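Local coordinates for putative lipoprotein YcdA (Bacillus subtilis subsp. subtilis str. 168, PDB 4R4G) that is of unknown function but is probably a membrane-anchored lipoprotein, built from an Ig-like N-terminal domain and a mixed alpha/beta C-terminal domain joined by a kinked helix, at residues Asn44-Asn49 with Ser93-Leu98; Val57-Phe62 with Ser80-Gly85; Thr74-Tyr79 with Asn97-Val102. One frame throughout, in Å; residues are numbered along the deposited sequence. Where two conformers were deposited one is given.

Contact 1: residues Asn44-Asn49 with Ser93-Leu98; sequences NVAVKN and SVEGNL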
loop_
_atom_site.group_PDB
_atom_site.type_symbol
_atom_site.label_atom_id
_atom_site.label_comp_id
_atom_site.label_asym_id
_atom_site.label_seq_id
_atom_site.Cartn_x
_atom_site.Cartn_y
_atom_site.Cartn_z
ATOM N N ASN A 44 13.814 18.956 0.162
ATOM C CA ASN A 44 14.816 19.076 1.225
ATOM C C ASN A 44 15.653 20.280 0.886
ATOM O O ASN A 44 16.191 20.351 -0.218
ATOM C CB ASN A 44 15.683 17.801 1.396
ATOM C CG ASN A 44 16.625 17.880 2.585
ATOM O OD1 ASN A 44 17.738 18.426 2.520
ATOM N ND2 ASN A 44 16.173 17.393 3.719
ATOM N N VAL A 45 15.689 21.258 1.791
ATOM C CA VAL A 45 16.401 22.506 1.587
ATOM C C VAL A 45 17.438 22.692 2.682
ATOM O O VAL A 45 17.366 22.039 3.723
ATOM C CB VAL A 45 15.447 23.750 1.513
ATOM C CG1 VAL A 45 14.482 23.657 0.330
ATOM C CG2 VAL A 45 14.699 23.983 2.830
ATOM N N ALA A 46 18.367 23.627 2.442
ATOM C CA ALA A 46 19.410 24.079 3.347
ATOM C C ALA A 46 19.476 25.568 3.247
ATOM O O ALA A 46 19.499 26.095 2.132
ATOM C CB ALA A 46 20.739 23.458 2.977
ATOM N N VAL A 47 19.421 26.263 4.390
ATOM C CA VAL A 47 19.454 27.726 4.398
ATOM C C VAL A 47 20.688 28.189 5.179
ATOM O O VAL A 47 20.765 27.975 6.386
ATOM C CB VAL A 47 18.137 28.381 4.925
ATOM C CG1 VAL A 47 18.155 29.901 4.729
ATOM C CG2 VAL A 47 16.915 27.783 4.242
ATOM N N LYS A 48 21.654 28.801 4.470
ATOM C CA LYS A 48 22.894 29.365 5.035
ATOM C C LYS A 48 22.706 30.863 5.281
ATOM O O LYS A 48 22.231 31.565 4.381
ATOM C CB LYS A 48 24.089 29.110 4.081
ATOM C CG LYS A 48 25.459 29.486 4.655
ATOM C CD LYS A 48 26.582 28.523 4.226
ATOM C CE LYS A 48 27.912 28.931 4.825
ATOM N NZ LYS A 48 28.949 27.877 4.688
ATOM N N ASN A 49 23.042 31.353 6.490
ATOM C CA ASN A 49 22.929 32.785 6.795
ATOM C C ASN A 49 24.168 33.476 6.222
ATOM O O ASN A 49 25.249 33.348 6.797
ATOM C CB ASN A 49 22.766 33.036 8.313
ATOM C CG ASN A 49 22.624 34.489 8.757
ATOM O OD1 ASN A 49 22.716 35.447 7.977
ATOM N ND2 ASN A 49 22.404 34.687 10.048
ATOM N N SER A 93 24.052 27.153 9.253
ATOM C CA SER A 93 23.048 26.607 8.341
ATOM C C SER A 93 22.065 25.655 8.994
ATOM O O SER A 93 22.434 24.805 9.807
ATOM C CB SER A 93 23.707 25.888 7.168
ATOM O OG SER A 93 24.609 26.736 6.478
ATOM N N VAL A 94 20.801 25.774 8.579
ATOM C CA VAL A 94 19.717 24.888 8.985
ATOM C C VAL A 94 19.369 24.060 7.755
ATOM O O VAL A 94 19.526 24.533 6.632
ATOM C CB VAL A 94 18.506 25.656 9.589
ATOM C CG1 VAL A 94 17.773 26.493 8.545
ATOM C CG2 VAL A 94 17.547 24.711 10.305
ATOM N N GLU A 95 18.954 22.828 7.957
ATOM C CA GLU A 95 18.589 21.935 6.865
ATOM C C GLU A 95 17.320 21.155 7.277
ATOM O O GLU A 95 17.127 20.848 8.458
ATOM C CB GLU A 95 19.785 21.014 6.525
ATOM C CG GLU A 95 19.719 20.311 5.172
ATOM C CD GLU A 95 20.736 19.206 4.917
ATOM O OE1 GLU A 95 21.954 19.467 5.067
ATOM O OE2 GLU A 95 20.315 18.101 4.497
ATOM N N GLY A 96 16.441 20.896 6.322
ATOM C CA GLY A 96 15.198 20.189 6.602
ATOM C C GLY A 96 14.298 20.082 5.396
ATOM O O GLY A 96 14.597 20.643 4.337
ATOM N N ASN A 97 13.187 19.378 5.558
ATOM C CA ASN A 97 12.239 19.117 4.484
ATOM C C ASN A 97 11.026 20.025 4.526
ATOM O O ASN A 97 10.587 20.433 5.610
ATOM C CB ASN A 97 11.746 17.663 4.546
ATOM C CG ASN A 97 12.783 16.612 4.300
ATOM O OD1 ASN A 97 13.354 16.489 3.216
ATOM N ND2 ASN A 97 12.933 15.733 5.262
ATOM N N LEU A 98 10.441 20.264 3.332
ATOM C CA LEU A 98 9.237 21.048 3.118
ATOM C C LEU A 98 8.267 20.180 2.361
ATOM O O LEU A 98 8.679 19.349 1.557
ATOM C CB LEU A 98 9.510 22.362 2.373
ATOM C CG LEU A 98 10.679 23.221 2.811
ATOM C CD1 LEU A 98 11.038 24.172 1.719
ATOM C CD2 LEU A 98 10.390 23.964 4.133
#
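Strands 39-48 and 93-102 pair edge to edge here, an antiparallel pairing at one margin of the four-stranded sheet of the N-terminal domain. Two hydrogen-bonded pairs fix the register. In the first, Val45 N gives to Gly96 O at 2.8 Å and Gly96 N returns a bond to Val45 O. In the second, Val47 N reaches Val94 O at 2.8 Å, and Val94 N answers at Val47 O. Asn44, Ala46 and Lys48 share one face of the sheet with Asn97, Glu95 and Ser93. On that face the ND2 of Asn44 meets the OD1 of Asn97 at 3.0 Å; it lies above the carbonyl plane of Asn97, with the two amide planes 72° apart. The side chain of Asn44 arrives there because CG stands opposite its own backbone N (chi1 -174°). Glu95 lays its CG against Val45 O at 3.3 Å, and its OE1 is taken by a salt bridge to Lys20 of strand 16-25, on the other side of strand 39-48. The OG of Ser93 rests against the aliphatic start of Lys48. The other face is apolar: Val45 CG1 touches Leu98 CD1 at 3.7 Å, and Val47 CB packs on Val94 CG1 at 4.1 Å. Phe62 and Leu110 of the facing sheet cover Val45 and Leu98. Val45, Val47, Val94 and Leu98 turn inward onto the second sheet, as in a beta sandwich, here that of the Ig-like domain.

Contact 2: residues Val57-Phe62 with Ser80-Gly85; sequences VDSMDF and SEKLQG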
loop_
_atom_site.group_PDB
_atom_site.type_symbol
_atom_site.label_atom_id
_atom_site.label_comp_id
_atom_site.label_asym_id
_atom_site.label_seq_id
_atom_site.Cartn_x
_atom_site.Cartn_y
_atom_site.Cartn_z
ATOM N N VAL A 57 14.709 30.978 10.770
ATOM C CA VAL A 57 14.291 30.247 9.576
ATOM C C VAL A 57 13.166 29.283 9.966
ATOM O O VAL A 57 13.331 28.484 10.894
ATOM C CB VAL A 57 15.458 29.544 8.824
ATOM C CG1 VAL A 57 14.948 28.728 7.633
ATOM C CG2 VAL A 57 16.507 30.561 8.361
ATOM N N ASP A 58 12.015 29.395 9.265
ATOM C CA ASP A 58 10.811 28.593 9.492
ATOM C C ASP A 58 10.275 28.046 8.174
ATOM O O ASP A 58 10.582 28.586 7.103
ATOM C CB ASP A 58 9.725 29.451 10.189
ATOM C CG ASP A 58 8.566 28.678 10.794
ATOM O OD1 ASP A 58 7.673 28.259 10.036
ATOM O OD2 ASP A 58 8.552 28.495 12.027
ATOM N N SER A 59 9.469 26.966 8.267
ATOM C CA SER A 59 8.785 26.328 7.141
ATOM C C SER A 59 7.908 27.368 6.417
ATOM O O SER A 59 7.860 27.392 5.187
ATOM C CB SER A 59 7.933 25.162 7.639
ATOM O OG SER A 59 8.366 24.722 8.917
HETATM N N MSE A 60 7.224 28.251 7.217
HETATM C CA MSE A 60 6.332 29.342 6.792
HETATM C C MSE A 60 7.005 30.357 5.864
HETATM O O MSE A 60 6.327 31.190 5.277
HETATM C CB MSE A 60 5.796 30.100 8.016
HETATM C CG MSE A 60 4.511 29.525 8.584
HETATM SE SE MSE A 60 3.923 30.531 10.151
HETATM C CE MSE A 60 2.154 29.681 10.362
ATOM N N ASP A 61 8.345 30.320 5.742
ATOM C CA ASP A 61 9.099 31.252 4.899
ATOM C C ASP A 61 9.112 30.767 3.457
ATOM O O ASP A 61 9.592 31.472 2.560
ATOM C CB ASP A 61 10.550 31.422 5.403
ATOM C CG ASP A 61 10.659 31.866 6.835
ATOM O OD1 ASP A 61 9.701 32.505 7.332
ATOM O OD2 ASP A 61 11.699 31.586 7.459
ATOM N N PHE A 62 8.620 29.546 3.226
ATOM C CA PHE A 62 8.589 28.984 1.876
ATOM C C PHE A 62 7.165 28.788 1.428
ATOM O O PHE A 62 6.310 28.403 2.227
ATOM C CB PHE A 62 9.347 27.643 1.793
ATOM C CG PHE A 62 10.800 27.664 2.208
ATOM C CD1 PHE A 62 11.159 27.601 3.554
ATOM C CD2 PHE A 62 11.812 27.701 1.252
ATOM C CE1 PHE A 62 12.497 27.579 3.937
ATOM C CE2 PHE A 62 13.153 27.669 1.637
ATOM C CZ PHE A 62 13.485 27.596 2.977
ATOM N N SER A 80 8.496 15.866 13.128
ATOM C CA SER A 80 9.935 16.021 13.371
ATOM C C SER A 80 10.713 15.877 12.059
ATOM O O SER A 80 11.819 16.397 11.975
ATOM C CB SER A 80 10.441 15.030 14.415
ATOM O OG SER A 80 10.373 13.683 13.971
ATOM N N GLU A 81 10.102 15.254 11.021
ATOM C CA GLU A 81 10.684 15.070 9.691
ATOM C C GLU A 81 10.650 16.345 8.850
ATOM O O GLU A 81 11.036 16.308 7.678
ATOM C CB GLU A 81 9.911 14.001 8.905
ATOM C CG GLU A 81 10.062 12.534 9.309
ATOM C CD GLU A 81 9.222 11.625 8.415
ATOM O OE1 GLU A 81 9.176 11.874 7.184
ATOM O OE2 GLU A 81 8.570 10.696 8.951
ATOM N N LYS A 82 10.127 17.448 9.405
ATOM C CA LYS A 82 9.967 18.698 8.695
ATOM C C LYS A 82 10.955 19.704 9.204
ATOM O O LYS A 82 11.441 19.557 10.325
ATOM C CB LYS A 82 8.522 19.196 8.886
ATOM C CG LYS A 82 8.058 20.220 7.855
ATOM C CD LYS A 82 6.594 20.518 7.985
ATOM C CE LYS A 82 6.238 21.764 7.226
ATOM N NZ LYS A 82 4.774 21.925 7.031
ATOM N N LEU A 83 11.256 20.739 8.395
ATOM C CA LEU A 83 12.142 21.825 8.787
ATOM C C LEU A 83 11.627 22.443 10.090
ATOM O O LEU A 83 10.425 22.706 10.215
ATOM C CB LEU A 83 12.251 22.884 7.668
ATOM C CG LEU A 83 13.116 24.124 7.960
ATOM C CD1 LEU A 83 14.585 23.767 8.088
ATOM C CD2 LEU A 83 12.951 25.161 6.888
ATOM N N GLN A 84 12.523 22.632 11.065
ATOM C CA GLN A 84 12.115 23.156 12.355
ATOM C C GLN A 84 12.470 24.602 12.493
ATOM O O GLN A 84 13.548 25.041 12.075
ATOM C CB GLN A 84 12.723 22.345 13.508
ATOM C CG GLN A 84 12.348 20.857 13.528
ATOM C CD GLN A 84 10.873 20.557 13.715
ATOM O OE1 GLN A 84 10.196 21.060 14.625
ATOM N NE2 GLN A 84 10.361 19.686 12.873
ATOM N N GLY A 85 11.545 25.340 13.095
ATOM C CA GLY A 85 11.718 26.757 13.379
ATOM C C GLY A 85 12.923 26.936 14.270
ATOM O O GLY A 85 12.996 26.349 15.353
#
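Lys82 NZ is gripped by two oxygens, the carbonyl of Thr74 and OD1 of Asp75, while its CE lies against Ser59 CB at 3.8 Å. The chain of Lys82 runs out extended, which carries the ammonium past Ser59 to those acceptors. Ser59 OG gives a weak bond to Leu83 O, 3.2 Å, doubtful because Ser59 has two conformers. Leu83 supplies the apolar part. Its CG sits opposite the backbone N (chi1 178°), and Leu83 CD2 reaches Phe62 CE1 at 3.8 Å, side chains crossing at about a right angle, and lies more loosely 4.2 Å from Val57 CG1. Beyond it, Gly85 CA turns a hydrogen toward Val57 O at 3.4 Å. The loop of 57-62 is shaped from within by its two aspartates: Asp58 OD1 receives the N of Met60, a selenomethionine, at 2.9 Å through its anti lone pair, and Asp61 OD2 takes Asp58 N from above the carboxylate plane. Phe62 also packs on Val45 and Leu98, which places Leu83 at the border of the sandwich interior. The contact is loop-on-loop packing at the edge of the Ig-like sandwich, one loop being shaped by an Asx turn at Asp58 and a 3-10 segment.

Contact 3: residues Thr74-Tyr79 with Asn97-Val102; sequences TDPEDY and NLFFVV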
loop_
_atom_site.group_PDB
_atom_site.type_symbol
_atom_site.label_atom_id
_atom_site.label_comp_id
_atom_site.label_asym_id
_atom_site.label_seq_id
_atom_site.Cartn_x
_atom_site.Cartn_y
_atom_site.Cartn_z
ATOM N N THR A 74 1.866 21.195 3.685
ATOM C CA THR A 74 1.260 20.135 4.460
ATOM C C THR A 74 2.283 19.607 5.444
ATOM O O THR A 74 3.397 20.130 5.512
ATOM C CB THR A 74 0.589 19.100 3.581
ATOM O OG1 THR A 74 -0.191 18.275 4.427
ATOM C CG2 THR A 74 1.563 18.282 2.750
ATOM N N ASP A 75 1.881 18.638 6.263
ATOM C CA ASP A 75 2.745 18.094 7.290
ATOM C C ASP A 75 2.951 16.620 7.059
ATOM O O ASP A 75 2.000 15.948 6.645
ATOM C CB ASP A 75 2.146 18.351 8.701
ATOM C CG ASP A 75 2.271 19.771 9.211
ATOM O OD1 ASP A 75 3.340 20.361 9.048
ATOM O OD2 ASP A 75 1.300 20.278 9.801
ATOM N N PRO A 76 4.160 16.071 7.359
ATOM C CA PRO A 76 4.348 14.615 7.240
ATOM C C PRO A 76 3.665 13.912 8.433
ATOM O O PRO A 76 3.141 14.617 9.300
ATOM C CB PRO A 76 5.880 14.476 7.271
ATOM C CG PRO A 76 6.329 15.567 8.145
ATOM C CD PRO A 76 5.374 16.718 7.915
ATOM N N GLU A 77 3.681 12.547 8.515
ATOM C CA GLU A 77 3.078 11.846 9.657
ATOM C C GLU A 77 3.841 12.207 10.930
ATOM O O GLU A 77 3.217 12.454 11.953
ATOM C CB GLU A 77 3.042 10.328 9.435
ATOM C CG GLU A 77 2.431 9.510 10.573
ATOM C CD GLU A 77 3.405 8.945 11.593
ATOM O OE1 GLU A 77 4.627 8.928 11.315
ATOM O OE2 GLU A 77 2.937 8.484 12.659
ATOM N N ASP A 78 5.177 12.304 10.853
ATOM C CA ASP A 78 5.986 12.677 12.006
ATOM C C ASP A 78 6.548 14.062 11.735
ATOM O O ASP A 78 7.520 14.200 10.998
ATOM C CB ASP A 78 7.075 11.621 12.252
ATOM C CG ASP A 78 7.951 11.822 13.462
ATOM O OD1 ASP A 78 7.795 12.854 14.151
ATOM O OD2 ASP A 78 8.826 10.972 13.700
ATOM N N TYR A 79 5.928 15.100 12.331
ATOM C CA TYR A 79 6.299 16.495 12.122
ATOM C C TYR A 79 7.798 16.743 12.367
ATOM O O TYR A 79 8.325 17.716 11.832
ATOM C CB TYR A 79 5.441 17.450 12.978
ATOM C CG TYR A 79 5.698 18.910 12.667
ATOM C CD1 TYR A 79 5.217 19.486 11.496
ATOM C CD2 TYR A 79 6.469 19.699 13.513
ATOM C CE1 TYR A 79 5.480 20.813 11.184
ATOM C CE2 TYR A 79 6.756 21.027 13.198
ATOM C CZ TYR A 79 6.267 21.574 12.023
ATOM O OH TYR A 79 6.503 22.883 11.674
ATOM N N ASN A 97 13.187 19.378 5.558
ATOM C CA ASN A 97 12.239 19.117 4.484
ATOM C C ASN A 97 11.026 20.025 4.526
ATOM O O ASN A 97 10.587 20.433 5.610
ATOM C CB ASN A 97 11.746 17.663 4.546
ATOM C CG ASN A 97 12.783 16.612 4.300
ATOM O OD1 ASN A 97 13.354 16.489 3.216
ATOM N ND2 ASN A 97 12.933 15.733 5.262
ATOM N N LEU A 98 10.441 20.264 3.332
ATOM C CA LEU A 98 9.237 21.048 3.118
ATOM C C LEU A 98 8.267 20.180 2.361
ATOM O O LEU A 98 8.679 19.349 1.557
ATOM C CB LEU A 98 9.510 22.362 2.373
ATOM C CG LEU A 98 10.679 23.221 2.811
ATOM C CD1 LEU A 98 11.038 24.172 1.719
ATOM C CD2 LEU A 98 10.390 23.964 4.133
ATOM N N PHE A 99 6.982 20.326 2.650
ATOM C CA PHE A 99 5.941 19.485 2.083
ATOM C C PHE A 99 4.811 20.343 1.530
ATOM O O PHE A 99 4.350 21.278 2.198
ATOM C CB PHE A 99 5.417 18.528 3.168
ATOM C CG PHE A 99 6.469 17.659 3.819
ATOM C CD1 PHE A 99 7.227 18.136 4.880
ATOM C CD2 PHE A 99 6.651 16.339 3.417
ATOM C CE1 PHE A 99 8.201 17.338 5.477
ATOM C CE2 PHE A 99 7.626 15.541 4.012
ATOM C CZ PHE A 99 8.406 16.052 5.024
ATOM N N PHE A 100 4.379 20.034 0.299
ATOM C CA PHE A 100 3.357 20.795 -0.394
ATOM C C PHE A 100 2.432 19.892 -1.154
ATOM O O PHE A 100 2.890 18.970 -1.819
ATOM C CB PHE A 100 3.995 21.803 -1.361
ATOM C CG PHE A 100 4.890 22.825 -0.706
ATOM C CD1 PHE A 100 4.355 23.948 -0.087
ATOM C CD2 PHE A 100 6.273 22.672 -0.716
ATOM C CE1 PHE A 100 5.182 24.886 0.532
ATOM C CE2 PHE A 100 7.101 23.620 -0.113
ATOM C CZ PHE A 100 6.549 24.709 0.523
ATOM N N VAL A 101 1.132 20.184 -1.084
ATOM C CA VAL A 101 0.089 19.435 -1.775
ATOM C C VAL A 101 0.150 19.834 -3.249
ATOM O O VAL A 101 -0.040 21.008 -3.567
ATOM C CB VAL A 101 -1.306 19.708 -1.144
ATOM C CG1 VAL A 101 -2.384 18.875 -1.808
ATOM C CG2 VAL A 101 -1.290 19.487 0.364
ATOM N N VAL A 102 0.426 18.856 -4.127
ATOM C CA VAL A 102 0.603 19.034 -5.575
ATOM C C VAL A 102 -0.081 17.937 -6.409
ATOM O O VAL A 102 -0.243 16.797 -5.971
ATOM C CB VAL A 102 2.122 19.074 -5.963
ATOM C CG1 VAL A 102 2.814 20.307 -5.410
ATOM C CG2 VAL A 102 2.869 17.792 -5.552
#
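Thr74 and Pro76 belong to the long loop between strands 69-71 and 86-88, and they cover part of strand 93-102, the outermost strand of one sheet in the Ig-like sandwich. A single backbone bond joins the two segments: Thr74 N donates to Phe99 O at 2.9 Å, nearly straight at the hydrogen (165°) but reaching the oxygen from above its carbonyl plane. Around that bond the side chains fit closely. Phe99 turns its CB toward the loop, and its CG lies beside the backbone N, on the far side from the carbonyl carbon (chi1 -56°); this rotation presents one face of the ring to Pro76. The pyrrolidine spreads over that face, CB above the side nearer CZ and CE2, CG at 3.7 Å from CE1, and CD over CD1 and CE1. Pro76 CB stands 4.0 Å from the ring centroid in a CH-pi contact, 23° off the ring normal.

Thr74 divides its two branches. The hydroxyl OG1, opposite the backbone N, bonds to Asp31, whereas the methyl CG2, lodged between the backbone N and carbonyl carbon, comes to 3.9 Å from Phe99 CB. Thr74 O lies 3.5 Å from Phe99 CB. Leu98 and Phe100, on either side of Phe99 in sequence, have their CB pointing away from the loop; their side chains touch Leu110 of the opposing sheet. Two places further along the strand from Phe99, Val101 rejoins the contact: its CG2, rather than CG1, meets the threonine, approaching Thr74 CB at 3.7 Å.

Strand 93-102 serves contacts 1 and 3: contact 1 pairs its first half with strand 39-48, contact 3 covers its second half with the 74-79 loop, and both share Asn97 and Leu98, their centres about 15 Å apart. Contact 2 touches that strand through Asn97 and Leu98, its centre about 8 Å from that of contact 1 and 10 Å from that of contact 3. Asn97 O probably accepts Leu83 N at 2.9 Å, and Asn97 ND2 probably bonds to Glu81 O at 3.1 Å, so Asn97 holds the 80-85 loop at two points. Leu98 CD1 packs on Phe62 CG at 3.5 Å. Lys82 NZ, 2.7 Å from Thr74 O, joins contacts 2 and 3.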